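Local coordinates for uncharacterized protein (Vibrio parahaemolyticus M0605, PDB 3X0T) that is the PirA component of a plasmid-encoded toxin that makes this marine bacterium virulent, and probably takes part in pore formation, at residues R39-E44 with L51-Q56; H72-Q75 with T79-L82; I94-N99 with C106-H111. All blocks are in the same frame, centred on the assembly; numbering follows the deposited sequence.

Contact 1: residues R39-E44 with L51-Q56; sequences RSVDIE and LTIQYQ
Ile43 and Ile53 bring the two backbones nearest each other, with CA atoms 8.0 Å apart, and the touching parts of the chain run almost antiparallel, their directions 172° apart, in two facing sheets. At this spacing the strands are joined by side chains. Ile53 is fully extended: CG1 lies anti to its backbone N (chi1 -169°) and chi2 carries on in the same sense, which drives CD1 straight across the interface. There it meets the branch methyl of the other isoleucine, Ile43 CG2, at 3.8 Å, and lies almost as near to Ile43 CB, so the two residues meet tip to tip. Val41 adds a flank to this methyl, its CG2 coming obliquely to within 4.1 Å of Ile53 CD1.

Toward the start of 39-44 the chemistry becomes polar. The Tyr55 hydroxyl receives a weak hydrogen bond from the backbone of Arg39, N to OH 3.3 Å. The carbonyl oxygen of Arg39 lies in the plane of the Tyr55 ring, at its edge, 3.5 Å from CE2. The hydroxyl is also hydrogen-bonded to Gln92, while the guanidinium of Arg39 leads away to a salt bridge with Asp27.

The pair forms part of the hydrophobic interior of a jelly roll. Strand 41-45 lies between strands 104-110 and 79-82 in one sheet, and strand 51-58 lies between 91-98 and 67-74 in the other. Ile94 touches both Val41 and Ile53, Leu82 packs on Ile53, and Tyr80 of the neighbouring strand 79-82 and Val74 of strand 67-74 in the facing sheet both pack on Ile43.

Contact 2: residues H72-Q75 with T79-L82; sequences HVVQ and TYHL
The imidazole of His72 and the phenol ring of Tyr80 lie face on face in an offset stack, their planes only 1° apart and their centroids separated by 3.6 Å. Over the centre of the His72 ring sits Tyr80 CE1, 3.3 Å above the plane; in return, His72 CD2 lies over the centre of the tyrosine ring. The displacement sets His72 CG against Tyr80 CZ at 3.3 Å and puts the histidine CB close to Tyr80 CE2, 3.5 Å away, so the overlap extends from the imidazole to the first carbon of its side chain. Both rings are sent into the gap between the strands by the same choice of first torsion, with CG anti to the backbone N in His72 (chi1 -173°) and in Tyr80 (chi1 174°).

Val74 approaches the tyrosine ring obliquely and makes its closest contact at the root of the tyrosine side chain, where Val74 CG2 packs on Tyr80 CB at 3.8 Å. Val74 and Tyr80 both also touch Ile43, which links the stack to the buried interior.

The two strands are outermost in their respective sheets: 67-74 is bonded through its backbone to 51-58, and 79-82 to 41-45. A short connection takes the chain from one sheet to the other, and the aromatic pair closes the side of the sandwich beside this crossing, an arrangement that fits the jelly-roll fold.

Contact 3: residues I94-N99 with C106-H111; sequences IVVINN and CTIYYH
Val96 projects from strand 91-98 toward Cys106 and Ile108 on strand 104-110 of the facing sheet. Its CB stands 4.6 Å from Cys106 SG, too far to count as touching, and the side chain then divides. CG1, anti to the backbone N (chi1 -177°), passes 4.4 Å from the same sulfur. CG2 does most of the touching: it comes to 4.2 Å from Cys106 SG and to 4.3 Å from Ile108 CD1, so this methyl spans two alternate residues of the opposite strand. The thiol is held between the backbone N and the carbonyl carbon of Cys106 (chi1 64°). Ile108 also serves its own strand, its CG2 lying over one face of the Tyr110 ring, 3.4 Å above the plane and offset toward the rim.

Nearby strands complete the setting: Val17 and Val26 touch Val96, and Ile108 reaches Trp15, Val41 and Ile43. Cys106 is the one cysteine in the chain, so no disulfide can form within it, and its sulfur acts here as an apolar surface. With methyl groups and a thiol at such relaxed separations, cohesion across this contact should come from dispersion and burial rather than from directional bonds.

All three contacts join the same two four-stranded sheets, each through a different pair of strands. Contacts 1 and 3 lie in the core, their centres about 5 Å apart, and are adjacent in both sheets through the backbone bonds Thr52 O to Ile97 N and Glu44 N to Thr107 O. Contact 2 sits nearer the surface, on the outermost strands, with its centre about 10 Å from that of the chain. Chemistry follows position: contact 3 is wholly apolar, contact 1 combines aliphatic packing with a polar end at Tyr55, and contact 2 relies on a partly exposed aromatic stack. Leu82 meets Ile94, linking contacts 2 and 3.

Contact 1: residues R39-E44 with L51-Q56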
ATOM      1  N   ARG A  39      -5.980   6.490  -0.064  1.00  8.96           N
ATOM      2  CA  ARG A  39      -6.720   5.431  -0.783  1.00  9.96           C
ATOM      3  C   ARG A  39      -6.421   4.123  -0.102  1.00  8.89           C
ATOM      4  O   ARG A  39      -5.285   3.812   0.182  1.00  9.33           O
ATOM      5  CB  ARG A  39      -6.207   5.422  -2.280  1.00 10.62           C
ATOM      6  CG  ARG A  39      -6.719   4.279  -3.121  1.00 13.04           C
ATOM      7  CD  ARG A  39      -6.699   4.591  -4.590  1.00 13.03           C
ATOM      8  NE  ARG A  39      -5.338   4.943  -5.067  1.00 10.91           N
ATOM      9  CZ  ARG A  39      -5.133   5.493  -6.253  1.00  9.74           C
ATOM     10  NH1 ARG A  39      -3.906   5.800  -6.615  1.00  9.95           N
ATOM     11  NH2 ARG A  39      -6.172   5.784  -7.083  1.00 10.55           N
ATOM     12  N   SER A  40      -7.466   3.329   0.072  1.00 10.22           N
ATOM     13  CA  SER A  40      -7.323   1.983   0.677  1.00 10.55           C
ATOM     14  C   SER A  40      -7.033   0.966  -0.405  1.00 10.51           C
ATOM     15  O   SER A  40      -7.429   1.148  -1.564  1.00 11.68           O
ATOM     16  CB  SER A  40      -8.685   1.595   1.340  1.00 11.79           C
ATOM     17  OG  SER A  40      -8.956   2.509   2.388  1.00 10.73           O
ATOM     18  N   VAL A  41      -6.419  -0.166  -0.013  1.00 10.41           N
ATOM     19  CA  VAL A  41      -6.121  -1.224  -0.994  1.00 10.80           C
ATOM     20  C   VAL A  41      -6.312  -2.554  -0.265  1.00  9.90           C
ATOM     21  O   VAL A  41      -6.325  -2.631   0.942  1.00 12.71           O
ATOM     22  CB  VAL A  41      -4.685  -1.154  -1.527  1.00 10.35           C
ATOM     23  CG1 VAL A  41      -4.432   0.198  -2.134  1.00 12.20           C
ATOM     24  CG2 VAL A  41      -3.641  -1.485  -0.506  1.00 11.48           C
ATOM     25  N   ASP A  42      -6.450  -3.596  -1.102  1.00 11.23           N
ATOM     26  CA  ASP A  42      -6.258  -4.940  -0.583  1.00 11.41           C
ATOM     27  C   ASP A  42      -4.994  -5.510  -1.201  1.00 10.47           C
ATOM     28  O   ASP A  42      -4.657  -5.241  -2.345  1.00 11.32           O
ATOM     29  CB  ASP A  42      -7.419  -5.911  -0.946  1.00 14.15           C
ATOM     30  CG  ASP A  42      -8.719  -5.306  -0.676  1.00 19.13           C
ATOM     31  OD1 ASP A  42      -8.932  -4.807   0.396  1.00 20.88           O
ATOM     32  OD2 ASP A  42      -9.569  -5.370  -1.618  1.00 26.29           O
ATOM     33  N   ILE A  43      -4.262  -6.297  -0.425  1.00 10.05           N
ATOM     34  CA  ILE A  43      -3.087  -6.988  -0.932  1.00 10.24           C
ATOM     35  C   ILE A  43      -3.343  -8.526  -0.887  1.00 11.57           C
ATOM     36  O   ILE A  43      -3.731  -9.043   0.167  1.00 12.30           O
ATOM     37  CB  ILE A  43      -1.842  -6.654  -0.087  1.00 10.29           C
ATOM     38  CG1 ILE A  43      -0.645  -7.513  -0.608  1.00 10.01           C
ATOM     39  CG2 ILE A  43      -2.013  -6.793   1.440  1.00 10.85           C
ATOM     40  CD1 ILE A  43       0.704  -7.125   0.005  1.00 10.63           C
ATOM     41  N   GLU A  44      -3.097  -9.185  -2.039  1.00 11.13           N
ATOM     42  CA  GLU A  44      -3.097 -10.652  -2.087  1.00 11.71           C
ATOM     43  C   GLU A  44      -1.626 -11.057  -2.255  1.00 10.15           C
ATOM     44  O   GLU A  44      -0.963 -10.702  -3.202  1.00 11.16           O
ATOM     45  CB  GLU A  44      -3.927 -11.108  -3.330  1.00 12.20           C
ATOM     46  CG  GLU A  44      -3.913 -12.590  -3.489  1.00 14.27           C
ATOM     47  CD  GLU A  44      -4.513 -13.071  -4.803  1.00 17.88           C
ATOM     48  OE1 GLU A  44      -4.767 -12.244  -5.750  1.00 19.12           O
ATOM     49  OE2 GLU A  44      -4.646 -14.311  -4.945  1.00 20.69           O
ATOM     50  N   LEU A  51       4.891 -11.092   3.654  1.00 10.55           N
ATOM     51  CA  LEU A  51       5.196  -9.705   3.268  1.00  9.11           C
ATOM     52  C   LEU A  51       4.632  -8.785   4.334  1.00 10.04           C
ATOM     53  O   LEU A  51       3.559  -9.044   4.884  1.00 12.55           O
ATOM     54  CB  LEU A  51       4.522  -9.399   1.922  1.00  9.82           C
ATOM     55  CG  LEU A  51       5.007 -10.238   0.719  1.00  9.63           C
ATOM     56  CD1 LEU A  51       4.105 -10.051  -0.480  1.00 10.92           C
ATOM     57  CD2 LEU A  51       6.431 -10.003   0.422  1.00 11.04           C
ATOM     58  N   THR A  52       5.303  -7.633   4.525  1.00  9.36           N
ATOM     59  CA  THR A  52       4.685  -6.549   5.316  1.00 10.12           C
ATOM     60  C   THR A  52       4.121  -5.464   4.386  1.00  9.43           C
ATOM     61  O   THR A  52       4.805  -5.109   3.424  1.00 10.50           O
ATOM     62  CB  THR A  52       5.723  -5.943   6.230  1.00 11.32           C
ATOM     63  OG1 THR A  52       6.093  -6.949   7.189  1.00 12.30           O
ATOM     64  CG2 THR A  52       5.177  -4.736   6.995  1.00 14.37           C
ATOM     65  N   ILE A  53       2.918  -4.988   4.641  1.00  8.47           N
ATOM     66  CA  ILE A  53       2.408  -3.823   3.946  1.00  8.44           C
ATOM     67  C   ILE A  53       2.356  -2.669   4.923  1.00  8.07           C
ATOM     68  O   ILE A  53       1.938  -2.843   6.091  1.00  9.18           O
ATOM     69  CB  ILE A  53       1.056  -4.113   3.275  1.00  8.86           C
ATOM     70  CG1 ILE A  53       0.680  -2.960   2.327  1.00  8.10           C
ATOM     71  CG2 ILE A  53      -0.054  -4.458   4.264  1.00 11.21           C
ATOM     72  CD1 ILE A  53      -0.490  -3.283   1.423  1.00  9.54           C
ATOM     73  N   GLN A  54       2.778  -1.497   4.472  1.00  7.62           N
ATOM     74  CA  GLN A  54       2.725  -0.304   5.342  1.00  7.99           C
ATOM     75  C   GLN A  54       2.097   0.872   4.623  1.00  6.99           C
ATOM     76  O   GLN A  54       2.315   1.095   3.422  1.00  7.85           O
ATOM     77  CB  GLN A  54       4.124   0.167   5.836  1.00  7.94           C
ATOM     78  CG  GLN A  54       4.843  -0.933   6.617  1.00  9.84           C
ATOM     79  CD  GLN A  54       6.006  -0.435   7.339  1.00  9.33           C
ATOM     80  OE1 GLN A  54       6.759   0.466   6.905  1.00  9.67           O
ATOM     81  NE2 GLN A  54       6.200  -1.051   8.536  1.00 11.56           N
ATOM     82  N   TYR A  55       1.328   1.638   5.380  1.00  7.05           N
ATOM     83  CA  TYR A  55       0.820   2.945   4.958  1.00  7.01           C
ATOM     84  C   TYR A  55       1.738   3.985   5.585  1.00  6.35           C
ATOM     85  O   TYR A  55       1.844   4.009   6.794  1.00  7.58           O
ATOM     86  CB  TYR A  55      -0.636   3.130   5.405  1.00  7.49           C
ATOM     87  CG  TYR A  55      -1.395   4.077   4.563  1.00  7.32           C
ATOM     88  CD1 TYR A  55      -1.111   5.466   4.576  1.00  7.79           C
ATOM     89  CD2 TYR A  55      -2.360   3.628   3.661  1.00  7.73           C
ATOM     90  CE1 TYR A  55      -1.766   6.334   3.711  1.00  8.00           C
ATOM     91  CE2 TYR A  55      -2.998   4.492   2.792  1.00  8.19           C
ATOM     92  CZ  TYR A  55      -2.698   5.846   2.819  1.00  8.73           C
ATOM     93  OH  TYR A  55      -3.351   6.676   1.932  1.00  9.84           O
ATOM     94  N   GLN A  56       2.389   4.801   4.752  1.00  6.86           N
ATOM     95  CA  GLN A  56       3.375   5.767   5.232  1.00  6.86           C
ATOM     96  C   GLN A  56       2.983   7.180   4.843  1.00  6.24           C
ATOM     97  O   GLN A  56       2.221   7.363   3.868  1.00  6.69           O
ATOM     98  CB  GLN A  56       4.738   5.450   4.664  1.00  6.90           C
ATOM     99  CG  GLN A  56       5.259   4.095   5.129  1.00  7.96           C
ATOM    100  CD  GLN A  56       6.678   3.824   4.689  1.00  8.13           C
ATOM    101  OE1 GLN A  56       7.274   4.603   3.924  1.00  8.91           O
ATOM    102  NE2 GLN A  56       7.240   2.716   5.169  1.00  9.08           N
TER

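Contact 2: residues H72-Q75 with T79-L82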
ATOM      1  N   HIS A  72       1.121  -4.114   8.621  1.00 10.01           N
ATOM      2  CA  HIS A  72       0.502  -5.415   8.851  1.00 11.07           C
ATOM      3  C   HIS A  72       1.282  -6.468   8.048  1.00 10.56           C
ATOM      4  O   HIS A  72       1.743  -6.212   6.946  1.00 11.92           O
ATOM      5  CB  HIS A  72      -0.953  -5.383   8.352  1.00 12.67           C
ATOM      6  CG  HIS A  72      -1.703  -6.601   8.699  1.00 14.51           C
ATOM      7  ND1 HIS A  72      -2.338  -6.781   9.905  1.00 16.88           N
ATOM      8  CD2 HIS A  72      -1.915  -7.727   7.983  1.00 16.01           C
ATOM      9  CE1 HIS A  72      -2.883  -7.988   9.929  1.00 20.15           C
ATOM     10  NE2 HIS A  72      -2.681  -8.554   8.759  1.00 19.73           N
ATOM     11  N   VAL A  73       1.364  -7.697   8.605  1.00 11.59           N
ATOM     12  CA  VAL A  73       2.069  -8.809   7.960  1.00 12.31           C
ATOM     13  C   VAL A  73       1.060  -9.687   7.290  1.00 11.80           C
ATOM     14  O   VAL A  73       0.055 -10.105   7.926  1.00 14.82           O
ATOM     15  CB  VAL A  73       2.938  -9.593   8.913  1.00 13.46           C
ATOM     16  CG1 VAL A  73       3.573 -10.791   8.221  1.00 15.82           C
ATOM     17  CG2 VAL A  73       3.969  -8.709   9.551  1.00 15.35           C
ATOM     18  N   VAL A  74       1.274 -10.060   6.039  1.00 12.90           N
ATOM     19  CA  VAL A  74       0.402 -10.867   5.226  1.00 11.98           C
ATOM     20  C   VAL A  74       1.086 -12.164   4.833  1.00 12.64           C
ATOM     21  O   VAL A  74       2.125 -12.134   4.197  1.00 11.76           O
ATOM     22  CB  VAL A  74      -0.021 -10.081   3.946  1.00 13.67           C
ATOM     23  CG1 VAL A  74      -1.049 -10.854   3.168  1.00 14.43           C
ATOM     24  CG2 VAL A  74      -0.553  -8.657   4.327  1.00 14.15           C
ATOM     25  N   GLN A  75       0.543 -13.316   5.225  1.00 13.65           N
ATOM     26  CA  GLN A  75       1.149 -14.633   4.895  1.00 14.09           C
ATOM     27  C   GLN A  75       0.847 -15.063   3.449  1.00 13.81           C
ATOM     28  O   GLN A  75      -0.021 -14.484   2.809  1.00 13.85           O
ATOM     29  CB  GLN A  75       0.657 -15.705   5.843  1.00 16.70           C
ATOM     30  CG  GLN A  75       0.888 -15.347   7.287  1.00 18.02           C
ATOM     31  CD  GLN A  75       2.392 -15.290   7.565  1.00 17.36           C
ATOM     32  OE1 GLN A  75       3.224 -16.128   7.100  1.00 20.04           O
ATOM     33  NE2 GLN A  75       2.813 -14.257   8.281  1.00 20.49           N
ATOM     34  N   THR A  79      -5.229 -12.626   1.612  1.00 14.87           N
ATOM     35  CA  THR A  79      -5.591 -11.300   1.168  1.00 13.08           C
ATOM     36  C   THR A  79      -5.945 -10.462   2.375  1.00 12.70           C
ATOM     37  O   THR A  79      -6.630 -10.916   3.288  1.00 15.95           O
ATOM     38  CB  THR A  79      -6.749 -11.311   0.185  1.00 14.25           C
ATOM     39  OG1 THR A  79      -6.374 -12.114  -0.946  1.00 17.60           O
ATOM     40  CG2 THR A  79      -7.144 -10.019  -0.210  1.00 17.47           C
ATOM     41  N   TYR A  80      -5.470  -9.225   2.431  1.00 12.05           N
ATOM     42  CA  TYR A  80      -5.648  -8.352   3.557  1.00 12.01           C
ATOM     43  C   TYR A  80      -6.087  -6.938   3.152  1.00 12.31           C
ATOM     44  O   TYR A  80      -5.570  -6.435   2.163  1.00 12.05           O
ATOM     45  CB  TYR A  80      -4.349  -8.208   4.319  1.00 13.31           C
ATOM     46  CG  TYR A  80      -4.396  -7.236   5.413  1.00 12.71           C
ATOM     47  CD1 TYR A  80      -5.086  -7.555   6.603  1.00 16.10           C
ATOM     48  CD2 TYR A  80      -3.822  -5.955   5.301  1.00 13.32           C
ATOM     49  CE1 TYR A  80      -5.144  -6.654   7.644  1.00 14.62           C
ATOM     50  CE2 TYR A  80      -3.855  -5.063   6.371  1.00 13.87           C
ATOM     51  CZ  TYR A  80      -4.548  -5.431   7.537  1.00 16.54           C
ATOM     52  OH  TYR A  80      -4.581  -4.508   8.578  1.00 19.56           O
ATOM     53  N   HIS A  81      -7.051  -6.352   3.865  1.00 13.16           N
ATOM     54  CA  HIS A  81      -7.532  -4.974   3.539  1.00 12.94           C
ATOM     55  C   HIS A  81      -6.833  -3.958   4.376  1.00 12.14           C
ATOM     56  O   HIS A  81      -6.859  -3.981   5.617  1.00 13.63           O
ATOM     57  CB  HIS A  81      -9.035  -4.910   3.852  1.00 13.66           C
ATOM     58  CG  HIS A  81      -9.538  -3.525   3.617  1.00 14.13           C
ATOM     59  ND1 HIS A  81      -9.730  -3.001   2.350  1.00 13.94           N
ATOM     60  CD2 HIS A  81      -9.855  -2.522   4.450  1.00 13.84           C
ATOM     61  CE1 HIS A  81     -10.145  -1.735   2.403  1.00 14.22           C
ATOM     62  NE2 HIS A  81     -10.241  -1.428   3.674  1.00 13.56           N
ATOM     63  N   LEU A  82      -6.054  -3.075   3.703  1.00 11.00           N
ATOM     64  CA  LEU A  82      -5.412  -1.949   4.357  1.00  9.51           C
ATOM     65  C   LEU A  82      -6.269  -0.728   4.139  1.00 10.00           C
ATOM     66  O   LEU A  82      -6.333  -0.146   3.044  1.00 10.40           O
ATOM     67  CB  LEU A  82      -4.024  -1.738   3.713  1.00 10.30           C
ATOM     68  CG  LEU A  82      -3.225  -0.549   4.242  1.00 10.17           C
ATOM     69  CD1 LEU A  82      -3.007  -0.662   5.726  1.00 16.63           C
ATOM     70  CD2 LEU A  82      -1.935  -0.387   3.493  1.00 10.69           C
TER

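Contact 3: residues I94-N99 with C106-H111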
ATOM      1  N   ILE A  94       1.999   3.682  -0.064  1.00  6.59           N
ATOM      2  CA  ILE A  94       1.862   2.330   0.428  1.00  7.09           C
ATOM      3  C   ILE A  94       3.055   1.560  -0.093  1.00  7.03           C
ATOM      4  O   ILE A  94       3.322   1.584  -1.317  1.00  7.49           O
ATOM      5  CB  ILE A  94       0.512   1.671  -0.000  1.00  7.16           C
ATOM      6  CG1 ILE A  94      -0.666   2.468   0.548  1.00  8.16           C
ATOM      7  CG2 ILE A  94       0.480   0.241   0.460  1.00  8.63           C
ATOM      8  CD1 ILE A  94      -2.005   2.025   0.055  1.00 10.87           C
ATOM      9  N   VAL A  95       3.748   0.865   0.788  1.00  6.87           N
ATOM     10  CA  VAL A  95       4.866   0.028   0.391  1.00  7.25           C
ATOM     11  C   VAL A  95       4.603  -1.420   0.829  1.00  7.00           C
ATOM     12  O   VAL A  95       3.917  -1.657   1.814  1.00  7.90           O
ATOM     13  CB  VAL A  95       6.222   0.522   0.970  1.00  6.82           C
ATOM     14  CG1 VAL A  95       6.618   1.849   0.372  1.00  9.19           C
ATOM     15  CG2 VAL A  95       6.234   0.549   2.467  1.00  9.76           C
ATOM     16  N   VAL A  96       5.206  -2.328   0.103  1.00  7.24           N
ATOM     17  CA  VAL A  96       5.260  -3.724   0.488  1.00  8.10           C
ATOM     18  C   VAL A  96       6.730  -4.056   0.712  1.00  7.87           C
ATOM     19  O   VAL A  96       7.588  -3.701  -0.118  1.00  8.33           O
ATOM     20  CB  VAL A  96       4.613  -4.656  -0.597  1.00  8.02           C
ATOM     21  CG1 VAL A  96       4.627  -6.089  -0.103  1.00  8.80           C
ATOM     22  CG2 VAL A  96       3.189  -4.215  -0.885  1.00  9.62           C
ATOM     23  N   ILE A  97       7.013  -4.666   1.870  1.00  8.02           N
ATOM     24  CA  ILE A  97       8.377  -4.924   2.319  1.00  8.77           C
ATOM     25  C   ILE A  97       8.507  -6.454   2.490  1.00  8.35           C
ATOM     26  O   ILE A  97       7.669  -7.131   3.066  1.00  9.25           O
ATOM     27  CB  ILE A  97       8.627  -4.227   3.686  1.00  9.71           C
ATOM     28  CG1 ILE A  97       8.336  -2.730   3.560  1.00 10.81           C
ATOM     29  CG2 ILE A  97      10.069  -4.473   4.124  1.00 12.30           C
ATOM     30  CD1 ILE A  97       8.354  -1.998   4.890  1.00 14.52           C
ATOM     31  N   ASN A  98       9.627  -6.940   1.929  1.00  9.51           N
ATOM     32  CA  ASN A  98       9.908  -8.382   1.980  1.00  9.61           C
ATOM     33  C   ASN A  98      11.167  -8.583   2.781  1.00  9.47           C
ATOM     34  O   ASN A  98      12.264  -8.330   2.294  1.00 11.04           O
ATOM     35  CB  ASN A  98      10.080  -8.939   0.557  1.00 10.09           C
ATOM     36  CG  ASN A  98      10.317 -10.424   0.548  1.00  9.91           C
ATOM     37  OD1 ASN A  98      10.276 -11.057   1.585  1.00 11.01           O
ATOM     38  ND2 ASN A  98      10.509 -10.972  -0.648  1.00 11.01           N
ATOM     39  N   ASN A  99      11.001  -9.000   4.024  1.00 11.14           N
ATOM     40  CA  ASN A  99      12.152  -9.238   4.924  1.00 12.84           C
ATOM     41  C   ASN A  99      12.586 -10.686   4.880  1.00 13.96           C
ATOM     42  O   ASN A  99      13.525 -11.055   5.620  1.00 16.60           O
ATOM     43  CB  ASN A  99      11.757  -8.907   6.357  1.00 14.04           C
ATOM     44  CG  ASN A  99      11.409  -7.432   6.475  1.00 16.35           C
ATOM     45  OD1 ASN A  99      10.275  -7.041   6.871  1.00 19.90           O
ATOM     46  ND2 ASN A  99      12.352  -6.617   6.122  1.00 15.41           N
ATOM     47  N   CYS A 106       2.934 -10.069  -5.140  1.00  9.55           N
ATOM     48  CA  CYS A 106       1.599  -9.761  -4.666  1.00  9.16           C
ATOM     49  C   CYS A 106       0.833  -9.072  -5.789  1.00  8.40           C
ATOM     50  O   CYS A 106       1.362  -8.582  -6.776  1.00 10.34           O
ATOM     51  CB  CYS A 106       1.637  -8.872  -3.431  1.00  9.45           C
ATOM     52  SG  CYS A 106       2.329  -7.243  -3.620  1.00 10.43           S
ATOM     53  N   THR A 107      -0.509  -9.076  -5.577  1.00 11.47           N
ATOM     54  CA  THR A 107      -1.413  -8.236  -6.395  1.00  9.72           C
ATOM     55  C   THR A 107      -2.078  -7.243  -5.390  1.00 10.71           C
ATOM     56  O   THR A 107      -2.519  -7.621  -4.299  1.00 10.46           O
ATOM     57  CB  THR A 107      -2.464  -9.109  -7.086  1.00 12.58           C
ATOM     58  OG1 THR A 107      -1.786 -10.025  -7.970  1.00 13.44           O
ATOM     59  CG2 THR A 107      -3.431  -8.208  -7.883  1.00 13.34           C
ATOM     60  N   ILE A 108      -2.133  -5.983  -5.841  1.00 10.22           N
ATOM     61  CA  ILE A 108      -2.786  -4.934  -5.061  1.00 10.42           C
ATOM     62  C   ILE A 108      -4.107  -4.584  -5.834  1.00  9.58           C
ATOM     63  O   ILE A 108      -4.056  -4.382  -7.034  1.00 11.04           O
ATOM     64  CB  ILE A 108      -1.841  -3.720  -4.932  1.00 10.24           C
ATOM     65  CG1 ILE A 108      -0.560  -4.107  -4.205  1.00  9.26           C
ATOM     66  CG2 ILE A 108      -2.594  -2.593  -4.158  1.00 10.21           C
ATOM     67  CD1 ILE A 108      -0.700  -4.421  -2.764  1.00 10.67           C
ATOM     68  N   TYR A 109      -5.182  -4.456  -5.041  1.00 10.84           N
ATOM     69  CA  TYR A 109      -6.510  -4.079  -5.557  1.00 11.90           C
ATOM     70  C   TYR A 109      -6.774  -2.690  -4.941  1.00 10.36           C
ATOM     71  O   TYR A 109      -6.798  -2.538  -3.723  1.00 11.82           O
ATOM     72  CB  TYR A 109      -7.532  -5.108  -5.132  1.00 12.50           C
ATOM     73  CG  TYR A 109      -7.152  -6.463  -5.673  1.00 14.82           C
ATOM     74  CD1 TYR A 109      -7.562  -6.843  -6.918  1.00 18.11           C
ATOM     75  CD2 TYR A 109      -6.423  -7.337  -4.890  1.00 15.91           C
ATOM     76  CE1 TYR A 109      -7.209  -8.080  -7.438  1.00 17.50           C
ATOM     77  CE2 TYR A 109      -6.068  -8.633  -5.387  1.00 16.24           C
ATOM     78  CZ  TYR A 109      -6.482  -8.971  -6.667  1.00 16.36           C
ATOM     79  OH  TYR A 109      -6.160 -10.244  -7.202  1.00 19.49           O
ATOM     80  N   TYR A 110      -6.974  -1.726  -5.817  1.00 11.52           N
ATOM     81  CA  TYR A 110      -7.065  -0.323  -5.359  1.00 11.95           C
ATOM     82  C   TYR A 110      -8.548   0.050  -5.264  1.00 11.49           C
ATOM     83  O   TYR A 110      -9.311  -0.073  -6.238  1.00 15.08           O
ATOM     84  CB  TYR A 110      -6.401   0.570  -6.416  1.00 11.55           C
ATOM     85  CG  TYR A 110      -4.923   0.268  -6.544  1.00 11.04           C
ATOM     86  CD1 TYR A 110      -3.973   0.919  -5.753  1.00 10.66           C
ATOM     87  CD2 TYR A 110      -4.486  -0.744  -7.405  1.00 10.81           C
ATOM     88  CE1 TYR A 110      -2.573   0.565  -5.841  1.00 10.40           C
ATOM     89  CE2 TYR A 110      -3.133  -1.110  -7.528  1.00 10.46           C
ATOM     90  CZ  TYR A 110      -2.210  -0.446  -6.742  1.00  9.69           C
ATOM     91  OH  TYR A 110      -0.875  -0.820  -6.850  1.00 10.29           O
ATOM     92  N   HIS A 111      -8.909   0.547  -4.081  1.00 15.00           N
ATOM     93  CA  HIS A 111     -10.321   0.912  -3.843  1.00 16.15           C
ATOM     94  C   HIS A 111     -10.554   2.279  -4.337  1.00 14.83           C
ATOM     95  O   HIS A 111     -10.229   3.224  -3.621  1.00 19.45           O
ATOM     96  CB  HIS A 111     -10.768   0.715  -2.443  1.00 20.14           C
ATOM     97  CG  HIS A 111     -10.878  -0.736  -2.187  1.00 19.88           C
ATOM     98  ND1 HIS A 111     -11.888  -1.544  -2.710  1.00 24.76           N
ATOM     99  CD2 HIS A 111     -10.027  -1.565  -1.570  1.00 22.93           C
ATOM    100  CE1 HIS A 111     -11.686  -2.787  -2.300  1.00 30.92           C
ATOM    101  NE2 HIS A 111     -10.631  -2.789  -1.501  1.00 20.97           N
TER